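Local coordinates for protein O-succinylhomoserine sulfhydrylase (Mycobacterium tuberculosis, PDB 3NDN) that probably catalyses the formation of L-homocysteine from O-succinyl-L-homoserine and hydrogen sulfide in methionine biosynthesis, using covalently bound pyridoxal 5'-phosphate, at residues V200-F205 and V220-G225; N358-A363 and V392-V397. All coordinates share one frame; numbering follows the deposited sequence.

Contact 1 of 2, residues V200-F205 and V220-G225; sequences VLDNVF and VVVYSG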
ATOM      1  N   VAL A 200      31.793  -6.183  14.303  1.00 34.27           N
ATOM      2  CA  VAL A 200      30.457  -5.704  13.854  1.00 33.47           C
ATOM      3  C   VAL A 200      30.394  -4.173  13.976  1.00 33.42           C
ATOM      4  O   VAL A 200      30.476  -3.637  15.081  1.00 33.28           O
ATOM      5  CB  VAL A 200      29.261  -6.360  14.654  1.00 33.54           C
ATOM      6  CG1 VAL A 200      27.877  -5.931  14.080  1.00 32.72           C
ATOM      7  CG2 VAL A 200      29.356  -7.882  14.652  1.00 34.19           C
ATOM      8  N   LEU A 201      30.272  -3.487  12.829  1.00 33.02           N
ATOM      9  CA  LEU A 201      30.134  -2.024  12.758  1.00 32.69           C
ATOM     10  C   LEU A 201      28.671  -1.614  12.521  1.00 32.78           C
ATOM     11  O   LEU A 201      28.063  -2.083  11.570  1.00 31.84           O
ATOM     12  CB  LEU A 201      30.989  -1.459  11.597  1.00 32.53           C
ATOM     13  CG  LEU A 201      30.877   0.035  11.250  1.00 31.94           C
ATOM     14  CD1 LEU A 201      31.497   0.909  12.352  1.00 32.96           C
ATOM     15  CD2 LEU A 201      31.521   0.372   9.870  1.00 29.35           C
ATOM     16  N   ASP A 202      28.140  -0.749  13.389  1.00 33.35           N
ATOM     17  CA  ASP A 202      26.829  -0.085  13.209  1.00 34.93           C
ATOM     18  C   ASP A 202      27.113   1.244  12.501  1.00 35.10           C
ATOM     19  O   ASP A 202      27.703   2.146  13.098  1.00 35.70           O
ATOM     20  CB  ASP A 202      26.171   0.103  14.601  1.00 35.13           C
ATOM     21  CG  ASP A 202      24.910   0.975  14.585  1.00 37.37           C
ATOM     22  OD1 ASP A 202      24.743   1.833  13.686  1.00 39.57           O
ATOM     23  OD2 ASP A 202      24.079   0.810  15.515  1.00 37.86           O
ATOM     24  N   ASN A 203      26.727   1.337  11.221  1.00 35.35           N
ATOM     25  CA  ASN A 203      27.109   2.448  10.332  1.00 35.44           C
ATOM     26  C   ASN A 203      25.960   3.436  10.019  1.00 35.38           C
ATOM     27  O   ASN A 203      25.977   4.102   8.977  1.00 34.46           O
ATOM     28  CB  ASN A 203      27.691   1.887   9.011  1.00 34.92           C
ATOM     29  CG  ASN A 203      28.548   2.900   8.261  1.00 36.35           C
ATOM     30  OD1 ASN A 203      29.274   3.691   8.871  1.00 38.32           O
ATOM     31  ND2 ASN A 203      28.459   2.890   6.929  1.00 36.96           N
ATOM     32  N   VAL A 204      25.001   3.552  10.941  1.00 36.09           N
ATOM     33  CA  VAL A 204      23.766   4.340  10.721  1.00 36.97           C
ATOM     34  C   VAL A 204      23.999   5.861  10.582  1.00 38.05           C
ATOM     35  O   VAL A 204      23.445   6.490   9.675  1.00 37.72           O
ATOM     36  CB  VAL A 204      22.681   4.027  11.799  1.00 36.93           C
ATOM     37  CG1 VAL A 204      21.408   4.832  11.545  1.00 37.23           C
ATOM     38  CG2 VAL A 204      22.347   2.529  11.795  1.00 36.72           C
ATOM     39  N   PHE A 205      24.812   6.434  11.475  1.00 39.18           N
ATOM     40  CA  PHE A 205      25.191   7.858  11.452  1.00 40.55           C
ATOM     41  C   PHE A 205      25.800   8.309  10.109  1.00 40.73           C
ATOM     42  O   PHE A 205      25.411   9.345   9.552  1.00 40.82           O
ATOM     43  CB  PHE A 205      26.182   8.114  12.599  1.00 41.80           C
ATOM     44  CG  PHE A 205      26.359   9.575  12.976  1.00 43.93           C
ATOM     45  CD1 PHE A 205      25.660  10.116  14.060  1.00 45.09           C
ATOM     46  CD2 PHE A 205      27.251  10.392  12.279  1.00 45.70           C
ATOM     47  CE1 PHE A 205      25.835  11.450  14.436  1.00 45.92           C
ATOM     48  CE2 PHE A 205      27.440  11.739  12.649  1.00 47.42           C
ATOM     49  CZ  PHE A 205      26.724  12.263  13.732  1.00 46.79           C
ATOM     50  N   VAL A 220      31.369  -7.585   9.499  1.00 31.80           N
ATOM     51  CA  VAL A 220      29.894  -7.459   9.487  1.00 31.03           C
ATOM     52  C   VAL A 220      29.496  -5.989   9.597  1.00 30.88           C
ATOM     53  O   VAL A 220      30.072  -5.245  10.408  1.00 30.51           O
ATOM     54  CB  VAL A 220      29.242  -8.232  10.696  1.00 31.16           C
ATOM     55  CG1 VAL A 220      27.705  -8.126  10.665  1.00 30.42           C
ATOM     56  CG2 VAL A 220      29.664  -9.710  10.709  1.00 30.89           C
ATOM     57  N   VAL A 221      28.518  -5.559   8.785  1.00 30.37           N
ATOM     58  CA  VAL A 221      27.976  -4.205   8.904  1.00 29.83           C
ATOM     59  C   VAL A 221      26.451  -4.310   9.092  1.00 30.03           C
ATOM     60  O   VAL A 221      25.794  -5.140   8.431  1.00 29.57           O
ATOM     61  CB  VAL A 221      28.339  -3.304   7.667  1.00 30.03           C
ATOM     62  CG1 VAL A 221      27.678  -1.948   7.769  1.00 28.13           C
ATOM     63  CG2 VAL A 221      29.860  -3.135   7.556  1.00 29.62           C
ATOM     64  N   VAL A 222      25.908  -3.513  10.016  1.00 29.23           N
ATOM     65  CA  VAL A 222      24.443  -3.472  10.234  1.00 29.34           C
ATOM     66  C   VAL A 222      23.855  -2.080   9.968  1.00 29.32           C
ATOM     67  O   VAL A 222      24.493  -1.049  10.272  1.00 29.62           O
ATOM     68  CB  VAL A 222      24.000  -3.962  11.671  1.00 29.32           C
ATOM     69  CG1 VAL A 222      24.320  -5.425  11.884  1.00 30.29           C
ATOM     70  CG2 VAL A 222      24.619  -3.100  12.764  1.00 28.90           C
ATOM     71  N   TYR A 223      22.642  -2.067   9.406  1.00 29.13           N
ATOM     72  CA  TYR A 223      21.916  -0.837   9.056  1.00 29.94           C
ATOM     73  C   TYR A 223      20.490  -0.849   9.587  1.00 29.41           C
ATOM     74  O   TYR A 223      19.833  -1.882   9.560  1.00 29.55           O
ATOM     75  CB  TYR A 223      21.842  -0.642   7.531  1.00 29.34           C
ATOM     76  CG  TYR A 223      23.139  -0.190   6.925  1.00 32.09           C
ATOM     77  CD1 TYR A 223      23.673   1.065   7.246  1.00 33.11           C
ATOM     78  CD2 TYR A 223      23.841  -1.001   6.043  1.00 32.33           C
ATOM     79  CE1 TYR A 223      24.867   1.496   6.702  1.00 35.50           C
ATOM     80  CE2 TYR A 223      25.058  -0.583   5.493  1.00 34.02           C
ATOM     81  CZ  TYR A 223      25.563   0.673   5.842  1.00 35.51           C
ATOM     82  OH  TYR A 223      26.755   1.137   5.327  1.00 39.11           O
ATOM     83  N   SER A 224      20.033   0.306  10.071  1.00 29.33           N
ATOM     84  CA  SER A 224      18.597   0.623  10.162  1.00 29.35           C
ATOM     85  C   SER A 224      18.147   1.226   8.809  1.00 29.69           C
ATOM     86  O   SER A 224      18.716   2.213   8.369  1.00 31.18           O
ATOM     87  CB  SER A 224      18.350   1.640  11.293  1.00 29.93           C
ATOM     88  OG  SER A 224      17.029   2.185  11.262  1.00 29.52           O
ATOM     89  N   GLY A 225      17.160   0.624   8.147  1.00 28.43           N
ATOM     90  CA  GLY A 225      16.522   1.245   6.963  1.00 27.96           C
ATOM     91  C   GLY A 225      15.575   2.403   7.277  1.00 27.31           C
ATOM     92  O   GLY A 225      15.171   3.163   6.379  1.00 26.49           O
TER
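Val200-Asp202 and Val220-Val222 bridge as parallel strands, the axes of strand segments 200-202 and 220-224 coming within 4.7 Å. Leu201 uses both its backbone polar atoms: N donates to Val220 O and O accepts from Val222 N, both at 3.0 Å. Past Asp202, Asn203 N gives Val222 O just a weak bond. Val200 and Val220 lie side by side on one face, where Val200 CG1 meets Val222 CG1 at 4.2 Å; Leu201 and Val221 occupy the other. With CG anti to the backbone N (chi1 -160°), Asn203 lays its amide alongside Tyr223: ND2 donates nearly straight to Tyr223 OH at 2.9 Å, the hydroxyl in the amide plane. Glu94 also binds that hydroxyl. Asp202 OD1 accepts from Val204 N at 3.2 Å in an Asx turn, and Val204 CG2 lies 3.6 Å from the buried, partnerless Ser224 N. Ser224 OG hydrogen-bonds phosphate OP2 of the Lys227-linked cofactor and Asp202 OD2 lies near its N1; the C-terminal ends of both strands reach the cofactor. This beta-alpha-beta unit, with helix 207-210, belongs to the central sheet of a fold-type I PLP enzyme's cofactor-binding domain, flanked by strands 169-173 and 238-242, helix 105-114 covering the face of Val200 and Val222.

Contact 2 of 2, residues N358-A363 and V392-V397; sequences NNLGDA and VVRISV
Arg394 reaches from strand 392-396 to the loop at Asn358-Leu360, where its guanidinium is covered on one face by Leu360. Its CB points toward the loop, and CB, CG and CD carry the chain across before it touches. The bend at chi3 (68°) then turns the flat group in beneath the leucine. NE comes first, 4.0 Å from Leu360 CD2. CZ sits closer, 3.6 Å from the same methyl, which rests over the plane, offset toward its rim. At the tip the two nitrogens part: NH1 donates to Asn177 OD1, whereas NH2 turns to the loop backbone. NH2 gives Asn358 O a weak, bent bond (3.1 Å, 132° at the hydrogen) near the guanidinium plane. Water 1 accepts from NH2 at 3.1 Å and donates to Asn359 O, bridging loop and strand. Two residues on, water again does the joining. Ser396 OG is 2.8 Å from water 2, which accepts from Gly361 N, and 2.8 Å from water 3, which donates to Asp362 O. Water 4 donates to both Asp362 O and Val397 O, closing the far end. As in related trans-sulfuration enzymes, where the corresponding arginine holds the substrate carboxylate, Arg394 probably has a similar role. Strand 392-396 lies between strands 328-333 and 366-368, Val397 packs on helix 277-296, and Asn358 and Asn359 touch Phe66 and Gly53 of a second subunit.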
ATOM      1  N   ASN A 358      12.609  13.321  18.140  1.00 35.94           N
ATOM      2  CA  ASN A 358      13.844  12.568  18.441  1.00 37.07           C
ATOM      3  C   ASN A 358      14.463  11.733  17.286  1.00 36.54           C
ATOM      4  O   ASN A 358      15.510  11.080  17.472  1.00 37.00           O
ATOM      5  CB  ASN A 358      13.611  11.676  19.661  1.00 37.97           C
ATOM      6  CG  ASN A 358      14.905  11.172  20.269  1.00 42.83           C
ATOM      7  OD1 ASN A 358      15.723  11.957  20.787  1.00 48.29           O
ATOM      8  ND2 ASN A 358      15.110   9.859  20.214  1.00 46.45           N
ATOM      9  N   ASN A 359      13.860  11.783  16.104  1.00 35.73           N
ATOM     10  CA  ASN A 359      14.255  10.909  14.983  1.00 34.87           C
ATOM     11  C   ASN A 359      15.427  11.500  14.150  1.00 34.34           C
ATOM     12  O   ASN A 359      15.862  12.633  14.403  1.00 34.02           O
ATOM     13  CB  ASN A 359      13.015  10.592  14.121  1.00 34.70           C
ATOM     14  CG  ASN A 359      13.034   9.168  13.523  1.00 35.67           C
ATOM     15  OD1 ASN A 359      14.086   8.517  13.447  1.00 36.78           O
ATOM     16  ND2 ASN A 359      11.861   8.691  13.078  1.00 33.11           N
ATOM     17  N   LEU A 360      15.940  10.710  13.200  1.00 33.24           N
ATOM     18  CA  LEU A 360      17.074  11.061  12.326  1.00 33.21           C
ATOM     19  C   LEU A 360      16.856  10.602  10.885  1.00 32.53           C
ATOM     20  O   LEU A 360      16.091   9.671  10.631  1.00 31.74           O
ATOM     21  CB  LEU A 360      18.374  10.376  12.816  1.00 33.94           C
ATOM     22  CG  LEU A 360      18.942  10.676  14.204  1.00 36.17           C
ATOM     23  CD1 LEU A 360      20.078   9.699  14.576  1.00 37.48           C
ATOM     24  CD2 LEU A 360      19.439  12.106  14.257  1.00 38.69           C
ATOM     25  N   GLY A 361      17.578  11.229   9.951  1.00 31.99           N
ATOM     26  CA  GLY A 361      17.614  10.788   8.550  1.00 31.11           C
ATOM     27  C   GLY A 361      16.359  11.056   7.732  1.00 31.27           C
ATOM     28  O   GLY A 361      16.032  10.277   6.839  1.00 30.68           O
ATOM     29  N   ASP A 362      15.653  12.141   8.047  1.00 30.84           N
ATOM     30  CA  ASP A 362      14.401  12.517   7.353  1.00 31.35           C
ATOM     31  C   ASP A 362      14.662  13.741   6.481  1.00 30.75           C
ATOM     32  O   ASP A 362      15.555  14.557   6.781  1.00 30.37           O
ATOM     33  CB  ASP A 362      13.313  12.817   8.407  1.00 31.40           C
ATOM     34  CG  ASP A 362      11.867  12.862   7.837  1.00 33.89           C
ATOM     35  OD1 ASP A 362      11.633  13.144   6.634  1.00 35.44           O
ATOM     36  OD2 ASP A 362      10.928  12.640   8.649  1.00 36.30           O
ATOM     37  N   ALA A 363      13.892  13.874   5.398  1.00 30.59           N
ATOM     38  CA  ALA A 363      13.908  15.104   4.587  1.00 30.49           C
ATOM     39  C   ALA A 363      13.394  16.333   5.370  1.00 30.58           C
ATOM     40  O   ALA A 363      13.743  17.469   5.050  1.00 30.24           O
ATOM     41  CB  ALA A 363      13.095  14.915   3.314  1.00 30.74           C
ATOM     42  N   VAL A 392      22.901  21.379  26.042  1.00 39.32           N
ATOM     43  CA  VAL A 392      23.211  20.749  24.750  1.00 37.92           C
ATOM     44  C   VAL A 392      21.952  20.514  23.890  1.00 37.05           C
ATOM     45  O   VAL A 392      20.929  20.030  24.393  1.00 37.41           O
ATOM     46  CB  VAL A 392      23.998  19.428  24.955  1.00 38.08           C
ATOM     47  CG1 VAL A 392      24.184  18.695  23.647  1.00 36.73           C
ATOM     48  CG2 VAL A 392      25.357  19.710  25.604  1.00 37.86           C
ATOM     49  N   VAL A 393      22.049  20.884  22.608  1.00 35.61           N
ATOM     50  CA  VAL A 393      20.973  20.757  21.590  1.00 34.99           C
ATOM     51  C   VAL A 393      21.495  19.985  20.352  1.00 34.12           C
ATOM     52  O   VAL A 393      22.657  20.156  19.963  1.00 34.03           O
ATOM     53  CB  VAL A 393      20.427  22.171  21.180  1.00 35.03           C
ATOM     54  CG1 VAL A 393      19.374  22.084  20.078  1.00 34.45           C
ATOM     55  CG2 VAL A 393      19.840  22.897  22.398  1.00 36.22           C
ATOM     56  N   ARG A 394      20.659  19.112  19.769  1.00 33.44           N
ATOM     57  CA  ARG A 394      21.010  18.328  18.558  1.00 32.59           C
ATOM     58  C   ARG A 394      20.057  18.609  17.374  1.00 31.96           C
ATOM     59  O   ARG A 394      18.835  18.490  17.529  1.00 30.95           O
ATOM     60  CB  ARG A 394      20.969  16.824  18.862  1.00 32.33           C
ATOM     61  CG  ARG A 394      21.669  15.960  17.803  1.00 32.57           C
ATOM     62  CD  ARG A 394      21.347  14.469  17.950  1.00 33.79           C
ATOM     63  NE  ARG A 394      19.950  14.151  17.634  1.00 34.48           N
ATOM     64  CZ  ARG A 394      19.398  12.949  17.807  1.00 35.77           C
ATOM     65  NH1 ARG A 394      20.112  11.942  18.313  1.00 34.69           N
ATOM     66  NH2 ARG A 394      18.119  12.750  17.493  1.00 34.83           N
ATOM     67  N   ILE A 395      20.607  18.957  16.203  1.00 30.79           N
ATOM     68  CA  ILE A 395      19.781  19.235  15.006  1.00 31.07           C
ATOM     69  C   ILE A 395      20.039  18.217  13.870  1.00 30.37           C
ATOM     70  O   ILE A 395      21.193  17.982  13.470  1.00 30.56           O
ATOM     71  CB  ILE A 395      19.965  20.686  14.465  1.00 31.56           C
ATOM     72  CG1 ILE A 395      19.505  21.718  15.508  1.00 32.26           C
ATOM     73  CG2 ILE A 395      19.180  20.895  13.143  1.00 31.42           C
ATOM     74  CD1 ILE A 395      19.823  23.172  15.132  1.00 34.68           C
ATOM     75  N   SER A 396      18.960  17.617  13.378  1.00 30.26           N
ATOM     76  CA  SER A 396      19.001  16.676  12.244  1.00 29.21           C
ATOM     77  C   SER A 396      18.635  17.418  10.959  1.00 29.22           C
ATOM     78  O   SER A 396      17.524  17.931  10.830  1.00 29.29           O
ATOM     79  CB  SER A 396      18.062  15.501  12.520  1.00 29.25           C
ATOM     80  OG  SER A 396      18.044  14.542  11.468  1.00 29.50           O
ATOM     81  N   VAL A 397      19.572  17.478  10.011  1.00 29.63           N
ATOM     82  CA  VAL A 397      19.425  18.294   8.776  1.00 30.30           C
ATOM     83  C   VAL A 397      18.810  17.548   7.582  1.00 30.90           C
ATOM     84  O   VAL A 397      19.327  16.506   7.150  1.00 30.45           O
ATOM     85  CB  VAL A 397      20.776  18.951   8.379  1.00 30.73           C
ATOM     86  CG1 VAL A 397      20.661  19.792   7.078  1.00 30.75           C
ATOM     87  CG2 VAL A 397      21.281  19.846   9.530  1.00 30.57           C
TER
HETATM   88  O   HOH W   1      16.004  14.637  16.226  1.00 23.03           O
HETATM   89  O   HOH W   2      19.840  13.165   9.738  1.00 29.10           O
HETATM   90  O   HOH W   3      15.908  14.914   9.683  1.00 26.41           O
HETATM   91  O   HOH W   4      18.517  13.955   6.976  1.00 26.72           O

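In the fold
Both contacts are buried, but the centre of contact 1 lies about 4 Å from the centre of the chain, that of contact 2 about 14 Å, where it borders other subunits. They hold different elements: contact 1 joins two strands of the seven-stranded sheet, while contact 2 ties a loop to a strand of the five-stranded sheet. Their chemistry follows. Backbone bonds and valine packing make the first, with one side-chain bond from Asn203 to Tyr223; Arg394, Ser396 and four individual waters link the second, with one weak direct bond. Their centres are 18 Å apart and their nearest atoms about 6 Å, without touching. Contact 1 reaches the cofactor; contact 2 lies near the subunit boundary.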